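Local coordinates for stromal cell-derived factor 2-like protein (Arabidopsis thaliana, PDB 3MAL) that takes part in protein quality control and the unfolded protein response of the endoplasmic reticulum, in a complex with ERDJ3B and BIP1, at residues 23-28 / 32-37; 47-52 / 88-93; 110-115 / 153-158; 159-164 / 168-173. All coordinates share one frame; numbering follows the deposited sequence.

Interaction 1. Residues 23-28 / 32-37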
loop_
_atom_site.group_PDB
_atom_site.type_symbol
_atom_site.label_atom_id
_atom_site.label_comp_id
_atom_site.label_asym_id
_atom_site.label_seq_id
_atom_site.Cartn_x
_atom_site.Cartn_y
_atom_site.Cartn_z
ATOM N N ALA A 23 9.836 2.867 7.705
ATOM C CA ALA A 23 9.673 3.244 6.299
ATOM C C ALA A 23 9.953 2.029 5.409
ATOM O O ALA A 23 10.959 1.335 5.580
ATOM C CB ALA A 23 10.589 4.403 5.921
ATOM N N ILE A 24 9.039 1.764 4.478
ATOM C CA ILE A 24 9.151 0.589 3.616
ATOM C C ILE A 24 8.870 0.918 2.156
ATOM O O ILE A 24 8.205 1.915 1.853
ATOM C CB ILE A 24 8.190 -0.558 4.050
ATOM C CG1 ILE A 24 6.721 -0.181 3.811
ATOM C CG2 ILE A 24 8.530 -1.037 5.493
ATOM C CD1 ILE A 24 5.731 -1.345 3.951
ATOM N N LYS A 25 9.398 0.079 1.269
ATOM C CA LYS A 25 8.836 -0.072 -0.060
ATOM C C LYS A 25 8.036 -1.382 -0.101
ATOM O O LYS A 25 8.280 -2.304 0.690
ATOM C CB LYS A 25 9.918 -0.033 -1.124
ATOM C CG LYS A 25 10.707 1.259 -1.114
ATOM C CD LYS A 25 11.531 1.412 -2.398
ATOM C CE LYS A 25 12.277 2.756 -2.388
ATOM N NZ LYS A 25 13.158 2.864 -3.586
ATOM N N LEU A 26 7.027 -1.413 -0.963
ATOM C CA LEU A 26 6.177 -2.574 -1.126
ATOM C C LEU A 26 6.268 -3.027 -2.570
ATOM O O LEU A 26 5.829 -2.315 -3.483
ATOM C CB LEU A 26 4.734 -2.221 -0.739
ATOM C CG LEU A 26 3.884 -3.426 -0.356
ATOM C CD1 LEU A 26 4.282 -4.009 1.018
ATOM C CD2 LEU A 26 2.383 -3.036 -0.392
ATOM N N MET A 27 6.863 -4.200 -2.780
ATOM C CA MET A 27 7.086 -4.720 -4.106
ATOM C C MET A 27 6.031 -5.755 -4.480
ATOM O O MET A 27 5.762 -6.687 -3.711
ATOM C CB MET A 27 8.480 -5.342 -4.195
ATOM C CG MET A 27 8.875 -5.791 -5.606
ATOM S SD MET A 27 10.371 -6.809 -5.677
ATOM C CE MET A 27 9.695 -8.386 -5.189
ATOM N N HIS A 28 5.458 -5.574 -5.671
ATOM C CA HIS A 28 4.535 -6.525 -6.302
ATOM C C HIS A 28 5.292 -7.811 -6.637
ATOM O O HIS A 28 6.279 -7.781 -7.372
ATOM C CB HIS A 28 3.998 -5.877 -7.576
ATOM C CG HIS A 28 2.941 -6.671 -8.288
ATOM N ND1 HIS A 28 1.728 -6.997 -7.718
ATOM C CD2 HIS A 28 2.901 -7.153 -9.552
ATOM C CE1 HIS A 28 0.989 -7.655 -8.596
ATOM N NE2 HIS A 28 1.685 -7.779 -9.711
ATOM N N LYS A 32 7.460 -7.174 -9.868
ATOM C CA LYS A 32 8.581 -6.492 -9.209
ATOM C C LYS A 32 8.456 -4.949 -9.162
ATOM O O LYS A 32 9.360 -4.279 -8.680
ATOM C CB LYS A 32 9.944 -6.912 -9.803
ATOM C CG LYS A 32 10.127 -8.443 -10.026
ATOM C CD LYS A 32 9.915 -9.243 -8.742
ATOM C CE LYS A 32 10.076 -10.756 -9.029
ATOM N NZ LYS A 32 9.670 -11.593 -7.854
ATOM N N PHE A 33 7.338 -4.397 -9.638
ATOM C CA PHE A 33 7.108 -2.939 -9.548
ATOM C C PHE A 33 6.832 -2.504 -8.102
ATOM O O PHE A 33 6.323 -3.284 -7.284
ATOM C CB PHE A 33 5.960 -2.487 -10.488
ATOM C CG PHE A 33 6.367 -2.371 -11.967
ATOM C CD1 PHE A 33 7.089 -3.396 -12.606
ATOM C CD2 PHE A 33 6.008 -1.248 -12.715
ATOM C CE1 PHE A 33 7.467 -3.281 -13.975
ATOM C CE2 PHE A 33 6.362 -1.129 -14.064
ATOM C CZ PHE A 33 7.102 -2.159 -14.699
ATOM N N ARG A 34 7.166 -1.255 -7.786
ATOM C CA ARG A 34 6.995 -0.759 -6.428
ATOM C C ARG A 34 5.748 0.128 -6.268
ATOM O O ARG A 34 5.459 0.986 -7.099
ATOM C CB ARG A 34 8.229 0.030 -5.969
ATOM C CG ARG A 34 9.414 -0.791 -5.630
ATOM C CD ARG A 34 10.289 -0.971 -6.860
ATOM N NE ARG A 34 11.683 -1.191 -6.503
ATOM C CZ ARG A 34 12.312 -2.339 -6.688
ATOM N NH1 ARG A 34 11.668 -3.350 -7.262
ATOM N NH2 ARG A 34 13.580 -2.473 -6.328
ATOM N N LEU A 35 5.030 -0.067 -5.166
ATOM C CA LEU A 35 3.927 0.822 -4.820
ATOM C C LEU A 35 4.435 2.270 -4.738
ATOM O O LEU A 35 5.403 2.562 -4.033
ATOM C CB LEU A 35 3.267 0.353 -3.504
ATOM C CG LEU A 35 1.951 1.043 -3.097
ATOM C CD1 LEU A 35 0.812 0.648 -4.069
ATOM C CD2 LEU A 35 1.591 0.742 -1.622
ATOM N N HIS A 36 3.764 3.173 -5.456
ATOM C CA HIS A 36 4.281 4.489 -5.733
ATOM C C HIS A 36 3.163 5.545 -5.776
ATOM O O HIS A 36 2.022 5.276 -6.192
ATOM C CB HIS A 36 5.042 4.413 -7.075
ATOM C CG HIS A 36 5.440 5.734 -7.669
ATOM N ND1 HIS A 36 4.620 6.441 -8.516
ATOM C CD2 HIS A 36 6.617 6.408 -7.639
ATOM C CE1 HIS A 36 5.246 7.533 -8.923
ATOM N NE2 HIS A 36 6.462 7.530 -8.409
ATOM N N SER A 37 3.482 6.753 -5.314
ATOM C CA SER A 37 2.545 7.878 -5.467
ATOM C C SER A 37 3.303 9.134 -5.833
ATOM O O SER A 37 4.529 9.115 -5.976
ATOM C CB SER A 37 1.635 8.064 -4.226
ATOM O OG SER A 37 0.478 8.846 -4.540
HETATM O O HOH W 1 7.003 0.915 -2.643
#
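Three backbone hydrogen bonds tie residues 23-28 to 32-37. Leu35 N donates a hydrogen bond to Leu26 O at 2.9 Å, almost straight at 175°, and His28 N does the same with Phe33 O. Nearer the connecting turn, Lys32 N reaches His28 O over 2.8 Å, but in a bent bond. Between the first two bonds Met27 and Arg34 form a single beta bridge; beyond them the strands splay, their short axes running 119° apart. There a water takes over, accepting from Leu26 N and donating to Leu35 O.

The side-chain packing falls in two places. Leu26 and Leu35 lie side by side and point the same way, both with CG anti to the backbone N, which brings Leu26 CD2 to 4.1 Å from Leu35 CD2. Leu26 goes on to Leu155 and Trp184 in the core. Met27 instead lies across the aliphatic part of Lys32, its bent end setting CE 3.7 Å from Lys32 CD.

Among the charged groups, Arg34 NH1 donates in its guanidinium plane to Lys32 O at 2.9 Å, with Met27 SD beside it, while Arg34 NH2 and Lys25 NZ each form a salt bridge with Glu188. The contact thus combines a greasy leucine pair with a charged group of side chains, where Glu188 is shared by two cations and probably eases their repulsion.

Interaction 2. Residues 47-52 / 88-93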
loop_
_atom_site.group_PDB
_atom_site.type_symbol
_atom_site.label_atom_id
_atom_site.label_comp_id
_atom_site.label_asym_id
_atom_site.label_seq_id
_atom_site.Cartn_x
_atom_site.Cartn_y
_atom_site.Cartn_z
ATOM N N GLY A 47 -11.134 11.313 -8.508
ATOM C CA GLY A 47 -10.298 12.503 -8.712
ATOM C C GLY A 47 -9.258 12.720 -7.605
ATOM O O GLY A 47 -8.650 13.797 -7.520
ATOM N N GLN A 48 -9.047 11.724 -6.739
ATOM C CA GLN A 48 -8.019 11.855 -5.688
ATOM C C GLN A 48 -6.601 11.605 -6.263
ATOM O O GLN A 48 -6.461 11.234 -7.424
ATOM C CB GLN A 48 -8.321 10.936 -4.489
ATOM C CG GLN A 48 -9.588 11.356 -3.701
ATOM C CD GLN A 48 -10.092 10.282 -2.761
ATOM O OE1 GLN A 48 -9.388 9.315 -2.468
ATOM N NE2 GLN A 48 -11.317 10.442 -2.287
ATOM N N GLN A 49 -5.570 11.815 -5.441
ATOM C CA GLN A 49 -4.169 11.580 -5.839
ATOM C C GLN A 49 -3.986 10.139 -6.279
ATOM O O GLN A 49 -4.430 9.199 -5.582
ATOM C CB GLN A 49 -3.238 11.886 -4.666
ATOM C CG GLN A 49 -1.719 11.784 -4.979
ATOM C CD GLN A 49 -0.862 12.189 -3.786
ATOM O OE1 GLN A 49 -0.198 11.346 -3.163
ATOM N NE2 GLN A 49 -0.888 13.479 -3.446
ATOM N N SER A 50 -3.310 9.950 -7.412
ATOM C CA SER A 50 -3.152 8.635 -8.010
ATOM C C SER A 50 -2.007 7.830 -7.393
ATOM O O SER A 50 -1.098 8.372 -6.748
ATOM C CB SER A 50 -2.951 8.764 -9.520
ATOM O OG SER A 50 -1.739 9.457 -9.790
ATOM N N VAL A 51 -2.122 6.518 -7.539
ATOM C CA VAL A 51 -1.167 5.541 -7.006
ATOM C C VAL A 51 -0.860 4.597 -8.189
ATOM O O VAL A 51 -1.759 4.252 -8.949
ATOM C CB VAL A 51 -1.790 4.771 -5.800
ATOM C CG1 VAL A 51 -0.954 3.522 -5.445
ATOM C CG2 VAL A 51 -1.941 5.687 -4.592
ATOM N N THR A 52 0.405 4.208 -8.349
ATOM C CA THR A 52 0.841 3.356 -9.459
ATOM C C THR A 52 1.888 2.353 -9.016
ATOM O O THR A 52 2.374 2.396 -7.868
ATOM C CB THR A 52 1.484 4.180 -10.621
ATOM O OG1 THR A 52 2.759 4.695 -10.203
ATOM C CG2 THR A 52 0.574 5.319 -11.083
ATOM N N LEU A 88 -0.867 3.006 5.516
ATOM C CA LEU A 88 0.404 3.268 4.868
ATOM C C LEU A 88 0.389 4.713 4.428
ATOM O O LEU A 88 -0.413 5.098 3.594
ATOM C CB LEU A 88 0.633 2.327 3.658
ATOM C CG LEU A 88 0.881 0.860 4.016
ATOM C CD1 LEU A 88 0.865 0.013 2.727
ATOM C CD2 LEU A 88 2.225 0.700 4.760
ATOM N N GLN A 89 1.258 5.529 5.025
ATOM C CA GLN A 89 1.259 6.950 4.689
ATOM C C GLN A 89 2.429 7.218 3.757
ATOM O O GLN A 89 3.549 6.881 4.076
ATOM C CB GLN A 89 1.360 7.811 5.953
ATOM C CG GLN A 89 1.178 9.304 5.653
ATOM C CD GLN A 89 1.270 10.175 6.906
ATOM O OE1 GLN A 89 1.996 9.852 7.860
ATOM N NE2 GLN A 89 0.551 11.295 6.895
ATOM N N HIS A 90 2.151 7.837 2.616
ATOM C CA HIS A 90 3.153 8.184 1.616
ATOM C C HIS A 90 4.085 9.232 2.214
ATOM O O HIS A 90 3.628 10.283 2.677
ATOM C CB HIS A 90 2.452 8.737 0.360
ATOM C CG HIS A 90 3.342 8.852 -0.840
ATOM N ND1 HIS A 90 3.565 10.055 -1.486
ATOM C CD2 HIS A 90 4.041 7.918 -1.533
ATOM C CE1 HIS A 90 4.372 9.857 -2.514
ATOM N NE2 HIS A 90 4.683 8.572 -2.561
ATOM N N MET A 91 5.386 8.953 2.210
ATOM C CA MET A 91 6.331 9.829 2.893
ATOM C C MET A 91 6.402 11.210 2.257
ATOM O O MET A 91 6.461 12.221 2.963
ATOM C CB MET A 91 7.729 9.225 2.928
ATOM C CG MET A 91 7.983 8.236 4.054
ATOM S SD MET A 91 9.760 7.849 4.177
ATOM C CE MET A 91 10.411 9.286 4.991
ATOM N N LYS A 92 6.394 11.247 0.937
ATOM C CA LYS A 92 6.630 12.489 0.210
ATOM C C LYS A 92 5.445 13.437 0.237
ATOM O O LYS A 92 5.647 14.646 0.321
ATOM C CB LYS A 92 7.056 12.193 -1.246
ATOM C CG LYS A 92 8.488 11.654 -1.374
ATOM C CD LYS A 92 9.506 12.755 -1.277
ATOM C CE LYS A 92 9.429 13.687 -2.471
ATOM N NZ LYS A 92 9.596 12.944 -3.715
ATOM N N THR A 93 4.216 12.907 0.184
ATOM C CA THR A 93 3.007 13.747 0.138
ATOM C C THR A 93 2.177 13.737 1.423
ATOM O O THR A 93 1.275 14.561 1.574
ATOM C CB THR A 93 2.046 13.396 -1.047
ATOM O OG1 THR A 93 1.521 12.080 -0.857
ATOM C CG2 THR A 93 2.751 13.479 -2.403
#
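Thr93 OG1 is held by two groups: it donates to Gln49 OE1 at 3.0 Å and accepts from His90 ND1 at 2.9 Å. The first bond carries the contact between residues 47-52 and 88-93. Gln49 reaches over with its chain fully extended, CG anti to the backbone N (chi1 -176°), and meets Thr93 coming from the opposite direction. The hydroxyl lies in the plane of the amide carbonyl, on a lone pair of OE1, at a C=O...O angle of 122°. Ser37 OG also hydrogen-bonds to this oxygen. The amide nitrogen end of Gln49 packs against the methyl of Thr93, Gln49 NE2 being 3.8 Å from Thr93 CG2.

The imidazole of His90 sets the hydroxyl in place. Its bond to Thr93 OG1 is tilted 18° from the ring plane, while NE2, at the other end of the ring, binds Asn61 O; the two bonds together should hold the ring against rotation.

Gln49 lies on strand 49-54, which pairs with strands 34-38, 110-115 and 170-175, whereas His90 closes barrel strand 85-90. One side-chain bond therefore joins two separate sheets of the beta-trefoil, with Ser37 of strand 34-38 bonded to the same amide oxygen.

Interaction 3. Residues 110-115 / 153-158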
loop_
_atom_site.group_PDB
_atom_site.type_symbol
_atom_site.label_atom_id
_atom_site.label_comp_id
_atom_site.label_asym_id
_atom_site.label_seq_id
_atom_site.Cartn_x
_atom_site.Cartn_y
_atom_site.Cartn_z
ATOM N N LEU A 110 -11.435 -1.767 -8.373
ATOM C CA LEU A 110 -11.599 -0.762 -7.320
ATOM C C LEU A 110 -10.462 0.237 -7.446
ATOM O O LEU A 110 -9.304 -0.158 -7.481
ATOM C CB LEU A 110 -11.522 -1.443 -5.947
ATOM C CG LEU A 110 -12.718 -1.903 -5.081
ATOM C CD1 LEU A 110 -14.140 -1.568 -5.592
ATOM C CD2 LEU A 110 -12.543 -3.367 -4.593
ATOM N N GLU A 111 -10.777 1.526 -7.485
ATOM C CA GLU A 111 -9.715 2.528 -7.457
ATOM C C GLU A 111 -8.910 2.507 -6.148
ATOM O O GLU A 111 -9.468 2.498 -5.022
ATOM C CB GLU A 111 -10.288 3.916 -7.650
ATOM C CG GLU A 111 -9.251 4.977 -7.999
ATOM C CD GLU A 111 -9.815 6.360 -7.807
ATOM O OE1 GLU A 111 -9.795 6.857 -6.657
ATOM O OE2 GLU A 111 -10.305 6.924 -8.799
ATOM N N VAL A 112 -7.594 2.537 -6.314
ATOM C CA VAL A 112 -6.688 2.747 -5.203
ATOM C C VAL A 112 -6.043 4.124 -5.316
ATOM O O VAL A 112 -5.372 4.421 -6.323
ATOM C CB VAL A 112 -5.616 1.602 -5.125
ATOM C CG1 VAL A 112 -4.615 1.881 -4.019
ATOM C CG2 VAL A 112 -6.306 0.286 -4.829
ATOM N N SER A 113 -6.263 4.959 -4.291
ATOM C CA SER A 113 -5.786 6.344 -4.308
ATOM C C SER A 113 -4.959 6.712 -3.080
ATOM O O SER A 113 -4.734 5.887 -2.166
ATOM C CB SER A 113 -6.978 7.326 -4.422
ATOM O OG SER A 113 -7.763 7.329 -3.230
ATOM N N CYS A 114 -4.479 7.954 -3.080
ATOM C CA CYS A 114 -3.895 8.569 -1.893
ATOM C C CYS A 114 -4.838 9.678 -1.405
ATOM O O CYS A 114 -5.206 10.577 -2.174
ATOM C CB CYS A 114 -2.474 9.111 -2.177
ATOM S SG CYS A 114 -1.171 7.992 -1.530
ATOM N N PHE A 115 -5.220 9.606 -0.127
ATOM C CA PHE A 115 -6.294 10.431 0.429
ATOM C C PHE A 115 -5.824 11.269 1.616
ATOM O O PHE A 115 -4.970 10.847 2.399
ATOM C CB PHE A 115 -7.449 9.513 0.874
ATOM C CG PHE A 115 -8.527 10.187 1.694
ATOM C CD1 PHE A 115 -8.469 10.192 3.092
ATOM C CD2 PHE A 115 -9.629 10.783 1.068
ATOM C CE1 PHE A 115 -9.454 10.813 3.849
ATOM C CE2 PHE A 115 -10.633 11.384 1.820
ATOM C CZ PHE A 115 -10.552 11.396 3.207
ATOM N N GLY A 153 -11.391 -5.319 -0.983
ATOM C CA GLY A 153 -10.461 -5.436 -2.113
ATOM C C GLY A 153 -9.018 -5.748 -1.692
ATOM O O GLY A 153 -8.505 -5.135 -0.748
ATOM N N TYR A 154 -8.368 -6.713 -2.344
ATOM C CA TYR A 154 -6.933 -6.934 -2.134
ATOM C C TYR A 154 -6.191 -5.938 -3.006
ATOM O O TYR A 154 -6.537 -5.768 -4.181
ATOM C CB TYR A 154 -6.513 -8.364 -2.521
ATOM C CG TYR A 154 -7.191 -9.397 -1.683
ATOM C CD1 TYR A 154 -6.776 -9.616 -0.365
ATOM C CD2 TYR A 154 -8.283 -10.118 -2.171
ATOM C CE1 TYR A 154 -7.391 -10.562 0.435
ATOM C CE2 TYR A 154 -8.911 -11.081 -1.369
ATOM C CZ TYR A 154 -8.455 -11.283 -0.055
ATOM O OH TYR A 154 -9.048 -12.206 0.787
ATOM N N LEU A 155 -5.199 -5.266 -2.420
ATOM C CA LEU A 155 -4.278 -4.429 -3.177
ATOM C C LEU A 155 -3.678 -5.276 -4.314
ATOM O O LEU A 155 -3.117 -6.361 -4.078
ATOM C CB LEU A 155 -3.155 -3.908 -2.251
ATOM C CG LEU A 155 -2.172 -2.941 -2.916
ATOM C CD1 LEU A 155 -2.869 -1.594 -3.172
ATOM C CD2 LEU A 155 -0.944 -2.763 -2.012
ATOM N N HIS A 156 -3.749 -4.752 -5.532
ATOM C CA HIS A 156 -3.514 -5.555 -6.725
ATOM C C HIS A 156 -2.726 -4.743 -7.744
ATOM O O HIS A 156 -2.912 -3.538 -7.836
ATOM C CB HIS A 156 -4.881 -5.923 -7.334
ATOM C CG HIS A 156 -4.822 -7.040 -8.324
ATOM N ND1 HIS A 156 -4.645 -6.827 -9.676
ATOM C CD2 HIS A 156 -4.947 -8.376 -8.164
ATOM C CE1 HIS A 156 -4.648 -7.988 -10.306
ATOM N NE2 HIS A 156 -4.843 -8.940 -9.412
ATOM N N SER A 157 -1.817 -5.398 -8.474
ATOM C CA SER A 157 -1.269 -4.816 -9.684
ATOM C C SER A 157 -1.125 -5.875 -10.783
ATOM O O SER A 157 -1.486 -7.052 -10.603
ATOM C CB SER A 157 0.070 -4.100 -9.416
ATOM O OG SER A 157 0.320 -3.112 -10.414
ATOM N N HIS A 158 -0.617 -5.436 -11.932
ATOM C CA HIS A 158 -0.527 -6.271 -13.141
ATOM C C HIS A 158 0.185 -5.499 -14.248
ATOM O O HIS A 158 0.385 -4.292 -14.152
ATOM C CB HIS A 158 -1.899 -6.736 -13.665
ATOM C CG HIS A 158 -3.009 -5.727 -13.518
ATOM N ND1 HIS A 158 -4.337 -6.098 -13.428
ATOM C CD2 HIS A 158 -2.995 -4.375 -13.428
ATOM C CE1 HIS A 158 -5.093 -5.021 -13.295
ATOM N NE2 HIS A 158 -4.304 -3.957 -13.298
#
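Val112 and Leu155 meet at about a right angle, one methyl from each: Val112 CG1 lies 4.0 Å from Leu155 CD1. The valine points toward the other strand, and a chi1 of 176° puts CG1 anti to its backbone N. Leu155 leaves its backbone to the side of the valine's strand, and its branched end swings over to the valine. The crossing leaves a small apolar touch, and no hydrogen bond joins the two strands here.

Beside it, Leu110 presses CD2 onto the bare backbone of Gly153, 3.8 Å from Gly153 CA. With no side chain on the glycine, the methyl rests directly against the main chain.

Strands 110-115 and 154-161 are not partners in the sheet. Strand 170-175 pairs with both, and its Val172 touches Val112 as well as Leu155, filling in between them. Leu97 of strand 96-100 packs on Val112, and Trp184 NE1 bonds to Leu155 O from the barrel side of the trefoil.

Interaction 4. Residues 159-164 / 168-173. With EDO (1,2-ethanediol), chain F; SO4 (sulfate ion), chain D.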
loop_
_atom_site.group_PDB
_atom_site.type_symbol
_atom_site.label_atom_id
_atom_site.label_comp_id
_atom_site.label_asym_id
_atom_site.label_seq_id
_atom_site.Cartn_x
_atom_site.Cartn_y
_atom_site.Cartn_z
ATOM N N ASP A 159 0.531 -6.209 -15.307
ATOM C CA ASP A 159 1.215 -5.640 -16.456
ATOM C C ASP A 159 0.189 -4.897 -17.335
ATOM O O ASP A 159 -0.039 -5.264 -18.490
ATOM C CB ASP A 159 1.874 -6.785 -17.231
ATOM C CG ASP A 159 2.768 -6.308 -18.344
ATOM O OD1 ASP A 159 3.274 -5.173 -18.277
ATOM O OD2 ASP A 159 2.943 -7.078 -19.303
ATOM N N LYS A 160 -0.437 -3.874 -16.755
ATOM C CA LYS A 160 -1.362 -2.973 -17.453
ATOM C C LYS A 160 -0.869 -1.572 -17.158
ATOM O O LYS A 160 -0.877 -1.152 -16.004
ATOM C CB LYS A 160 -2.807 -3.183 -16.972
ATOM C CG LYS A 160 -3.311 -4.608 -17.248
ATOM C CD LYS A 160 -4.829 -4.697 -17.145
ATOM C CE LYS A 160 -5.332 -6.146 -17.241
ATOM N NZ LYS A 160 -5.496 -6.578 -18.654
ATOM N N LYS A 161 -0.404 -0.865 -18.199
ATOM C CA LYS A 161 0.397 0.333 -17.996
ATOM C C LYS A 161 -0.198 1.606 -18.571
ATOM O O LYS A 161 -0.837 1.580 -19.625
ATOM C CB LYS A 161 1.790 0.157 -18.608
ATOM C CG LYS A 161 2.605 -1.013 -18.099
ATOM C CD LYS A 161 3.992 -0.884 -18.703
ATOM C CE LYS A 161 4.647 -2.209 -19.022
ATOM N NZ LYS A 161 5.506 -2.674 -17.910
ATOM N N TYR A 162 0.046 2.724 -17.887
ATOM C CA TYR A 162 -0.267 4.053 -18.428
ATOM C C TYR A 162 0.670 4.353 -19.608
ATOM O O TYR A 162 1.725 3.729 -19.733
ATOM C CB TYR A 162 -0.167 5.118 -17.309
ATOM C CG TYR A 162 -1.146 4.832 -16.181
ATOM C CD1 TYR A 162 -0.721 4.292 -14.970
ATOM C CD2 TYR A 162 -2.510 5.053 -16.358
ATOM C CE1 TYR A 162 -1.640 4.007 -13.940
ATOM C CE2 TYR A 162 -3.430 4.770 -15.368
ATOM C CZ TYR A 162 -3.000 4.252 -14.157
ATOM O OH TYR A 162 -3.946 3.979 -13.203
ATOM N N GLN A 163 0.275 5.273 -20.486
ATOM C CA GLN A 163 1.098 5.582 -21.663
ATOM C C GLN A 163 1.565 7.024 -21.771
ATOM O O GLN A 163 2.771 7.270 -21.858
ATOM C CB GLN A 163 0.402 5.155 -22.956
ATOM C CG GLN A 163 0.683 3.695 -23.309
ATOM C CD GLN A 163 -0.412 2.794 -22.832
ATOM O OE1 GLN A 163 -1.591 3.171 -22.857
ATOM N NE2 GLN A 163 -0.041 1.593 -22.382
ATOM N N ARG A 164 0.638 7.969 -21.716
ATOM C CA ARG A 164 0.978 9.380 -21.932
ATOM C C ARG A 164 1.588 10.084 -20.704
ATOM O O ARG A 164 2.724 10.563 -20.786
ATOM C CB ARG A 164 -0.223 10.147 -22.505
ATOM C CG ARG A 164 -0.520 9.767 -23.971
ATOM C CD ARG A 164 -1.792 10.400 -24.459
ATOM N NE ARG A 164 -2.650 9.391 -25.069
ATOM C CZ ARG A 164 -2.886 9.258 -26.369
ATOM N NH1 ARG A 164 -3.688 8.285 -26.775
ATOM N NH2 ARG A 164 -2.358 10.100 -27.260
ATOM N N GLY A 168 4.549 3.770 -18.714
ATOM C CA GLY A 168 5.428 2.698 -18.239
ATOM C C GLY A 168 5.146 2.295 -16.786
ATOM O O GLY A 168 5.614 1.250 -16.337
ATOM N N GLN A 169 4.409 3.123 -16.048
ATOM C CA GLN A 169 3.958 2.772 -14.683
ATOM C C GLN A 169 2.680 1.918 -14.759
ATOM O O GLN A 169 1.890 2.078 -15.688
ATOM C CB GLN A 169 3.711 4.016 -13.838
ATOM C CG GLN A 169 5.012 4.760 -13.465
ATOM C CD GLN A 169 4.772 6.122 -12.799
ATOM O OE1 GLN A 169 3.880 6.276 -11.947
ATOM N NE2 GLN A 169 5.606 7.119 -13.165
ATOM N N GLN A 170 2.504 1.001 -13.809
ATOM C CA GLN A 170 1.372 0.058 -13.843
ATOM C C GLN A 170 0.183 0.603 -13.059
ATOM O O GLN A 170 0.356 1.326 -12.058
ATOM C CB GLN A 170 1.764 -1.316 -13.249
ATOM C CG GLN A 170 2.795 -2.041 -14.056
ATOM C CD GLN A 170 3.300 -3.326 -13.419
ATOM O OE1 GLN A 170 3.015 -3.650 -12.248
ATOM N NE2 GLN A 170 4.056 -4.077 -14.192
ATOM N N GLU A 171 -1.017 0.234 -13.508
ATOM C CA GLU A 171 -2.224 0.416 -12.701
ATOM C C GLU A 171 -2.103 -0.333 -11.379
ATOM O O GLU A 171 -1.652 -1.486 -11.337
ATOM C CB GLU A 171 -3.473 -0.100 -13.433
ATOM C CG GLU A 171 -4.786 0.430 -12.836
ATOM C CD GLU A 171 -5.993 -0.375 -13.274
ATOM O OE1 GLU A 171 -5.889 -1.608 -13.317
ATOM O OE2 GLU A 171 -7.043 0.221 -13.563
ATOM N N VAL A 172 -2.531 0.330 -10.308
ATOM C CA VAL A 172 -2.751 -0.342 -9.032
ATOM C C VAL A 172 -4.251 -0.255 -8.763
ATOM O O VAL A 172 -4.878 0.784 -9.011
ATOM C CB VAL A 172 -1.901 0.301 -7.908
ATOM C CG1 VAL A 172 -2.267 -0.278 -6.512
ATOM C CG2 VAL A 172 -0.418 0.090 -8.223
ATOM N N CYS A 173 -4.838 -1.361 -8.310
ATOM C CA CYS A 173 -6.290 -1.391 -8.071
ATOM C C CYS A 173 -6.596 -2.408 -6.976
ATOM O O CYS A 173 -5.675 -2.984 -6.398
ATOM C CB CYS A 173 -7.035 -1.729 -9.367
ATOM S SG CYS A 173 -6.656 -3.358 -10.030
HETATM C C1 EDO F . -4.250 8.453 -20.695
HETATM O O1 EDO F . -4.421 9.782 -21.239
HETATM C C2 EDO F . -3.080 7.854 -21.455
HETATM O O2 EDO F . -2.350 7.029 -20.579
HETATM S S SO4 D . -6.187 5.512 -25.445
HETATM O O1 SO4 D . -5.913 4.072 -25.297
HETATM O O2 SO4 D . -5.600 6.302 -24.342
HETATM O O3 SO4 D . -5.712 6.109 -26.698
HETATM O O4 SO4 D . -7.640 5.658 -25.507
HETATM O O HOH W 2 7.449 -0.163 -17.630
HETATM O O HOH W 3 -3.339 3.044 -10.670
#
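This is the tip of a beta hairpin in the beta-trefoil, made by strands 154-161 and 170-175 within the third MIR motif. Lys161 and Gln170 form an antiparallel non-hydrogen-bonded pair, flanked by two backbone bonds: Glu171 N to Lys160 O at 2.9 Å and Tyr162 N to Gln169 O. Towards the loop Gly168, at a positive phi, closes through its N on Tyr162 O, with the donor well above the carbonyl plane.

Tyr162 makes the broadest contact of the residues here. With CG anti to the carbonyl carbon (chi1 -60°), its ring runs past Gln169 O and the Glu171 backbone, ending with Tyr162 OH 3.7 Å from Glu171 CG; ring and carboxylate planes stand 75° apart. The carboxylate itself is held by Ser107, His158, Ser104 and the backbone N of Ile106, four donors that would be expected to stabilise its negative charge.

Lys161 lays CD 3.6 Å from Gly168 O, and its bent end takes NZ to Asp159 OD1 in a weak salt bridge of 3.4 Å. A water links NZ to Gly168 O. Gln170 OE1 turns to Thr31. In the hairpin loop, Gln163 N binds an ethanediol and Arg164 NH1 weakly holds a sulfate, both probably from the crystallisation liquor. At the ring edge, in its plane, one water accepts from both Tyr162 OH, at 2.8 Å, and Val172 N.

In the fold
Interactions 2 and 3 are buried and small, and each spans strands that do not pair directly; interactions 1 and 4 bury over three times as much and owe their hold to backbone bonds across short turns. Interaction 4 lies farthest out, about 16 Å from the chain centre to its own, and alone includes an ethanediol and a sulfate. Strand 154-161 serves both interactions 3 and 4, where Ser157 and His158 bond to Glu171. Strands 34-38 and 49-54 join interactions 1 and 2 through Ser37. The chemistry differs: apolar contacts in 3, a buried chain of side-chain hydrogen bonds in 2, and backbone bonds with charged groups and waters in 1 and 4.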